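Long-range contact in uncharacterized protein (Legionella pneumophila subsp. pneumophila, PDB 4HFV), which is of unknown function but is a putative effector of the Dot/Icm type IV secretion system, probably delivered into the host cell during infection: residues 50-62 / 150-162. Residues are numbered along the deposited sequence; the frame is centred on the assembly and turned at random.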
loop_
_atom_site.group_PDB
_atom_site.type_symbol
_atom_site.label_atom_id
_atom_site.label_comp_id
_atom_site.label_asym_id
_atom_site.label_seq_id
_atom_site.Cartn_x
_atom_site.Cartn_y
_atom_site.Cartn_z
ATOM N N GLN A 50 14.250 5.920 -25.675
ATOM C CA GLN A 50 12.976 6.076 -26.372
ATOM C C GLN A 50 11.765 5.886 -25.455
ATOM O O GLN A 50 10.945 6.781 -25.372
ATOM C CB GLN A 50 12.896 5.169 -27.603
ATOM C CG GLN A 50 13.740 5.736 -28.731
ATOM C CD GLN A 50 13.733 4.862 -29.970
ATOM O OE1 GLN A 50 12.877 4.010 -30.127
ATOM N NE2 GLN A 50 14.681 5.092 -30.863
ATOM N N PRO A 51 11.683 4.762 -24.719
ATOM C CA PRO A 51 10.456 4.635 -23.928
ATOM C C PRO A 51 10.397 5.618 -22.771
ATOM O O PRO A 51 9.281 6.010 -22.376
ATOM C CB PRO A 51 10.460 3.157 -23.457
ATOM C CG PRO A 51 11.864 2.685 -23.573
ATOM C CD PRO A 51 12.502 3.541 -24.682
ATOM N N GLN A 52 11.539 6.029 -22.225
ATOM C CA GLN A 52 11.505 7.003 -21.143
ATOM C C GLN A 52 10.962 8.323 -21.665
ATOM O O GLN A 52 10.122 8.968 -21.037
ATOM C CB GLN A 52 12.892 7.179 -20.567
ATOM C CG GLN A 52 13.444 5.904 -19.994
ATOM C CD GLN A 52 14.909 6.029 -19.655
ATOM O OE1 GLN A 52 15.653 6.743 -20.329
ATOM N NE2 GLN A 52 15.332 5.359 -18.579
ATOM N N VAL A 53 11.417 8.714 -22.848
ATOM C CA VAL A 53 10.945 9.941 -23.421
ATOM C C VAL A 53 9.460 9.896 -23.737
ATOM O O VAL A 53 8.754 10.832 -23.399
ATOM C CB VAL A 53 11.820 10.325 -24.691
ATOM C CG1 VAL A 53 11.178 11.397 -25.494
ATOM C CG2 VAL A 53 13.165 10.783 -24.236
ATOM N N LEU A 54 8.985 8.794 -24.329
ATOM C CA LEU A 54 7.568 8.661 -24.685
ATOM C C LEU A 54 6.672 8.611 -23.444
ATOM O O LEU A 54 5.587 9.220 -23.403
ATOM C CB LEU A 54 7.338 7.456 -25.621
ATOM C CG LEU A 54 8.006 7.572 -27.011
ATOM C CD1 LEU A 54 7.901 6.246 -27.789
ATOM C CD2 LEU A 54 7.319 8.668 -27.755
ATOM N N VAL A 55 7.150 7.978 -22.388
ATOM C CA VAL A 55 6.366 7.978 -21.151
ATOM C C VAL A 55 6.251 9.353 -20.533
ATOM O O VAL A 55 5.165 9.769 -20.115
ATOM C CB VAL A 55 6.935 6.994 -20.165
ATOM C CG1 VAL A 55 6.324 7.233 -18.801
ATOM C CG2 VAL A 55 6.596 5.594 -20.691
ATOM N N LEU A 56 7.360 10.105 -20.544
ATOM C CA LEU A 56 7.333 11.486 -20.077
ATOM C C LEU A 56 6.377 12.340 -20.898
ATOM O O LEU A 56 5.575 13.071 -20.337
ATOM C CB LEU A 56 8.734 12.121 -20.133
ATOM C CG LEU A 56 9.659 11.731 -18.988
ATOM C CD1 LEU A 56 11.172 12.034 -19.324
ATOM C CD2 LEU A 56 9.180 12.538 -17.815
ATOM N N LEU A 57 6.468 12.253 -22.222
ATOM C CA LEU A 57 5.588 13.005 -23.091
ATOM C C LEU A 57 4.126 12.555 -22.995
ATOM O O LEU A 57 3.207 13.392 -23.105
ATOM C CB LEU A 57 6.088 12.963 -24.553
ATOM C CG LEU A 57 7.440 13.651 -24.870
ATOM C CD1 LEU A 57 7.911 13.389 -26.330
ATOM C CD2 LEU A 57 7.338 15.091 -24.618
ATOM N N LYS A 58 3.856 11.263 -22.878
ATOM C CA LYS A 58 2.463 10.833 -22.719
ATOM C C LYS A 58 1.907 11.325 -21.375
ATOM O O LYS A 58 0.758 11.772 -21.282
ATOM C CB LYS A 58 2.301 9.320 -22.799
ATOM C CG LYS A 58 0.899 8.848 -22.682
ATOM C CD LYS A 58 -0.033 9.335 -23.794
ATOM C CE LYS A 58 0.480 8.934 -25.160
ATOM N NZ LYS A 58 -0.505 9.339 -26.225
ATOM N N THR A 59 2.738 11.258 -20.359
ATOM C CA THR A 59 2.353 11.737 -19.025
ATOM C C THR A 59 1.981 13.204 -19.118
ATOM O O THR A 59 0.924 13.604 -18.641
ATOM C CB THR A 59 3.452 11.413 -17.979
ATOM O OG1 THR A 59 3.452 10.007 -17.757
ATOM C CG2 THR A 59 3.262 12.121 -16.653
ATOM N N ILE A 60 2.822 14.011 -19.763
ATOM C CA ILE A 60 2.526 15.419 -19.917
ATOM C C ILE A 60 1.228 15.700 -20.683
ATOM O O ILE A 60 0.424 16.534 -20.270
ATOM C CB ILE A 60 3.699 16.123 -20.617
ATOM C CG1 ILE A 60 4.866 16.323 -19.635
ATOM C CG2 ILE A 60 3.245 17.413 -21.163
ATOM C CD1 ILE A 60 6.246 16.575 -20.351
ATOM N N GLU A 61 1.018 15.007 -21.804
ATOM C CA GLU A 61 -0.237 15.127 -22.579
ATOM C C GLU A 61 -1.475 14.794 -21.700
ATOM O O GLU A 61 -2.535 15.446 -21.769
ATOM C CB GLU A 61 -0.163 14.155 -23.773
ATOM C CG GLU A 61 -1.361 14.178 -24.754
ATOM C CD GLU A 61 -1.392 12.950 -25.694
ATOM O OE1 GLU A 61 -0.377 12.234 -25.805
ATOM O OE2 GLU A 61 -2.438 12.681 -26.324
ATOM N N LEU A 62 -1.363 13.764 -20.883
ATOM C CA LEU A 62 -2.527 13.310 -20.115
ATOM C C LEU A 62 -2.820 14.303 -18.982
ATOM O O LEU A 62 -3.971 14.681 -18.735
ATOM C CB LEU A 62 -2.323 11.881 -19.581
ATOM C CG LEU A 62 -2.322 10.740 -20.633
ATOM C CD1 LEU A 62 -1.837 9.410 -20.030
ATOM C CD2 LEU A 62 -3.676 10.579 -21.280
ATOM N N ASP A 150 -9.915 -0.194 -22.803
ATOM C CA ASP A 150 -9.743 -0.560 -24.218
ATOM C C ASP A 150 -8.597 0.252 -24.849
ATOM O O ASP A 150 -7.812 -0.255 -25.648
ATOM C CB ASP A 150 -11.049 -0.318 -25.026
ATOM C CG ASP A 150 -11.947 -1.553 -25.106
ATOM O OD1 ASP A 150 -11.465 -2.664 -24.775
ATOM O OD2 ASP A 150 -13.132 -1.414 -25.520
ATOM N N LYS A 151 -8.523 1.526 -24.497
ATOM C CA LYS A 151 -7.456 2.383 -24.987
ATOM C C LYS A 151 -6.350 2.465 -23.945
ATOM O O LYS A 151 -6.598 2.870 -22.823
ATOM C CB LYS A 151 -7.997 3.772 -25.326
ATOM C CG LYS A 151 -8.756 3.795 -26.644
ATOM C CD LYS A 151 -9.353 5.155 -26.973
ATOM C CE LYS A 151 -10.219 5.075 -28.237
ATOM N NZ LYS A 151 -9.405 4.768 -29.446
ATOM N N GLN A 152 -5.137 2.076 -24.334
ATOM C CA GLN A 152 -3.993 2.050 -23.431
ATOM C C GLN A 152 -2.969 3.124 -23.840
ATOM O O GLN A 152 -2.091 2.866 -24.653
ATOM C CB GLN A 152 -3.347 0.663 -23.470
ATOM C CG GLN A 152 -4.187 -0.432 -22.858
ATOM C CD GLN A 152 -4.206 -0.369 -21.353
ATOM O OE1 GLN A 152 -3.167 -0.243 -20.713
ATOM N NE2 GLN A 152 -5.388 -0.491 -20.773
ATOM N N PRO A 153 -3.076 4.333 -23.268
ATOM C CA PRO A 153 -2.127 5.379 -23.685
ATOM C C PRO A 153 -0.657 4.989 -23.405
ATOM O O PRO A 153 0.269 5.521 -24.030
ATOM C CB PRO A 153 -2.546 6.576 -22.826
ATOM C CG PRO A 153 -3.368 5.968 -21.641
ATOM C CD PRO A 153 -4.038 4.800 -22.242
ATOM N N PHE A 154 -0.436 4.086 -22.448
ATOM C CA PHE A 154 0.921 3.693 -22.088
ATOM C C PHE A 154 1.399 2.393 -22.724
ATOM O O PHE A 154 2.426 1.855 -22.310
ATOM C CB PHE A 154 1.113 3.670 -20.565
ATOM C CG PHE A 154 1.128 5.027 -19.949
ATOM C CD1 PHE A 154 -0.006 5.546 -19.354
ATOM C CD2 PHE A 154 2.273 5.831 -20.046
ATOM C CE1 PHE A 154 -0.021 6.818 -18.820
ATOM C CE2 PHE A 154 2.276 7.112 -19.509
ATOM C CZ PHE A 154 1.132 7.615 -18.894
ATOM N N ALA A 155 0.676 1.902 -23.729
ATOM C CA ALA A 155 1.147 0.779 -24.534
ATOM C C ALA A 155 2.205 1.303 -25.527
ATOM O O ALA A 155 1.947 1.549 -26.683
ATOM C CB ALA A 155 -0.028 0.095 -25.266
ATOM N N ILE A 156 3.409 1.458 -25.015
ATOM C CA ILE A 156 4.496 2.115 -25.691
ATOM C C ILE A 156 5.549 1.034 -25.858
ATOM O O ILE A 156 5.790 0.216 -24.924
ATOM C CB ILE A 156 5.017 3.253 -24.798
ATOM C CG1 ILE A 156 3.996 4.394 -24.716
ATOM C CG2 ILE A 156 6.429 3.759 -25.271
ATOM C CD1 ILE A 156 4.264 5.396 -23.484
ATOM N N LYS A 157 6.167 1.011 -27.037
ATOM C CA LYS A 157 7.118 -0.028 -27.339
ATOM C C LYS A 157 8.264 0.010 -26.342
ATOM O O LYS A 157 8.803 1.100 -26.019
ATOM C CB LYS A 157 7.649 0.119 -28.757
ATOM C CG LYS A 157 8.321 -1.142 -29.303
ATOM C CD LYS A 157 8.843 -0.936 -30.733
ATOM C CE LYS A 157 9.962 0.103 -30.773
ATOM N NZ LYS A 157 10.395 0.447 -32.164
ATOM N N HIS A 158 8.629 -1.188 -25.896
ATOM C CA HIS A 158 9.766 -1.438 -25.020
ATOM C C HIS A 158 9.520 -0.862 -23.666
ATOM O O HIS A 158 10.459 -0.587 -22.907
ATOM C CB HIS A 158 11.065 -0.892 -25.648
ATOM C CG HIS A 158 11.441 -1.617 -26.891
ATOM N ND1 HIS A 158 11.242 -2.975 -27.037
ATOM C CD2 HIS A 158 11.925 -1.176 -28.073
ATOM C CE1 HIS A 158 11.612 -3.342 -28.249
ATOM N NE2 HIS A 158 12.038 -2.271 -28.895
ATOM N N TYR A 159 8.236 -0.687 -23.371
ATOM C CA TYR A 159 7.806 -0.215 -22.069
ATOM C C TYR A 159 6.659 -1.101 -21.522
ATOM O O TYR A 159 5.733 -1.444 -22.253
ATOM C CB TYR A 159 7.353 1.238 -22.161
ATOM C CG TYR A 159 6.870 1.785 -20.853
ATOM C CD1 TYR A 159 7.729 1.958 -19.783
ATOM C CD2 TYR A 159 5.529 2.126 -20.677
ATOM C CE1 TYR A 159 7.253 2.446 -18.551
ATOM C CE2 TYR A 159 5.065 2.627 -19.492
ATOM C CZ TYR A 159 5.930 2.791 -18.420
ATOM O OH TYR A 159 5.394 3.280 -17.233
ATOM N N SER A 160 6.738 -1.468 -20.247
ATOM C CA SER A 160 5.643 -2.168 -19.560
ATOM C C SER A 160 5.102 -1.315 -18.408
ATOM O O SER A 160 5.721 -1.208 -17.360
ATOM C CB SER A 160 6.098 -3.507 -19.003
ATOM O OG SER A 160 5.018 -4.119 -18.277
ATOM N N VAL A 161 3.960 -0.676 -18.639
ATOM C CA VAL A 161 3.353 0.178 -17.639
ATOM C C VAL A 161 2.991 -0.650 -16.394
ATOM O O VAL A 161 3.107 -0.165 -15.260
ATOM C CB VAL A 161 2.153 0.927 -18.219
ATOM C CG1 VAL A 161 0.977 -0.045 -18.602
ATOM C CG2 VAL A 161 1.631 2.004 -17.268
ATOM N N VAL A 162 2.622 -1.922 -16.578
ATOM C CA VAL A 162 2.290 -2.743 -15.401
ATOM C C VAL A 162 3.522 -3.044 -14.564
ATOM O O VAL A 162 3.461 -3.000 -13.338
ATOM C CB VAL A 162 1.577 -4.069 -15.783
ATOM C CG1 VAL A 162 1.331 -4.922 -14.559
ATOM C CG2 VAL A 162 0.281 -3.763 -16.465
#
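The ring of Y159 is covered on both faces: V55 CG2 sits over the middle of one, 3.5 Å from the ring centroid and only 8° off the normal, while V161 N rests above the opposite face, nearer the rim. F154 O lies at its edge. The ring of F154 takes K58 CG over one face, 4.1 Å from its centroid, in a less centred CH-pi contact. At its edge it meets V55 O and T59 OG1, the latter 3.5 Å from F154 CZ, and L62 CD1 comes in obliquely at CE1. The two methyls of V55 serve different partners: CG1, anti to the backbone N (chi1 167°), points to F154 CE2, whereas CG2 reaches both the tyrosine face and I156 CD1, 3.6 Å away. K58 CG is set over the phenyl face by chi1; bends at chi2 and chi3 then carry CD and CE along P153 and bring NZ to E61 OE1 at 2.9 Å, a salt bridge along the helix. The buried hydroxyl of T59 donates to V55 O, which also accepts a hydrogen bond from T59 N on the other face of the carbonyl plane; the oxygen beside the phenyl edge is thus gripped twice. Farther along, I156 CG2 packs on L54 CB, and P51 CB leans on Y159 CB at 3.9 Å. The hydroxyl of Y159 is hydrogen-bonded to the carboxylate of D164, while F133 and L134 of helix 120-136 bring a third element against F154. Joined by apolar and CH-pi contacts rather than hydrogen bonds, the two segments illustrate how a largely irregular connection packs on a helix: type I and type II turns present P153, F154, I156 and Y159 to one side of helix 49-64 just before S160 N-caps the long C-terminal helix 161-188 of this helical, strand-free chain.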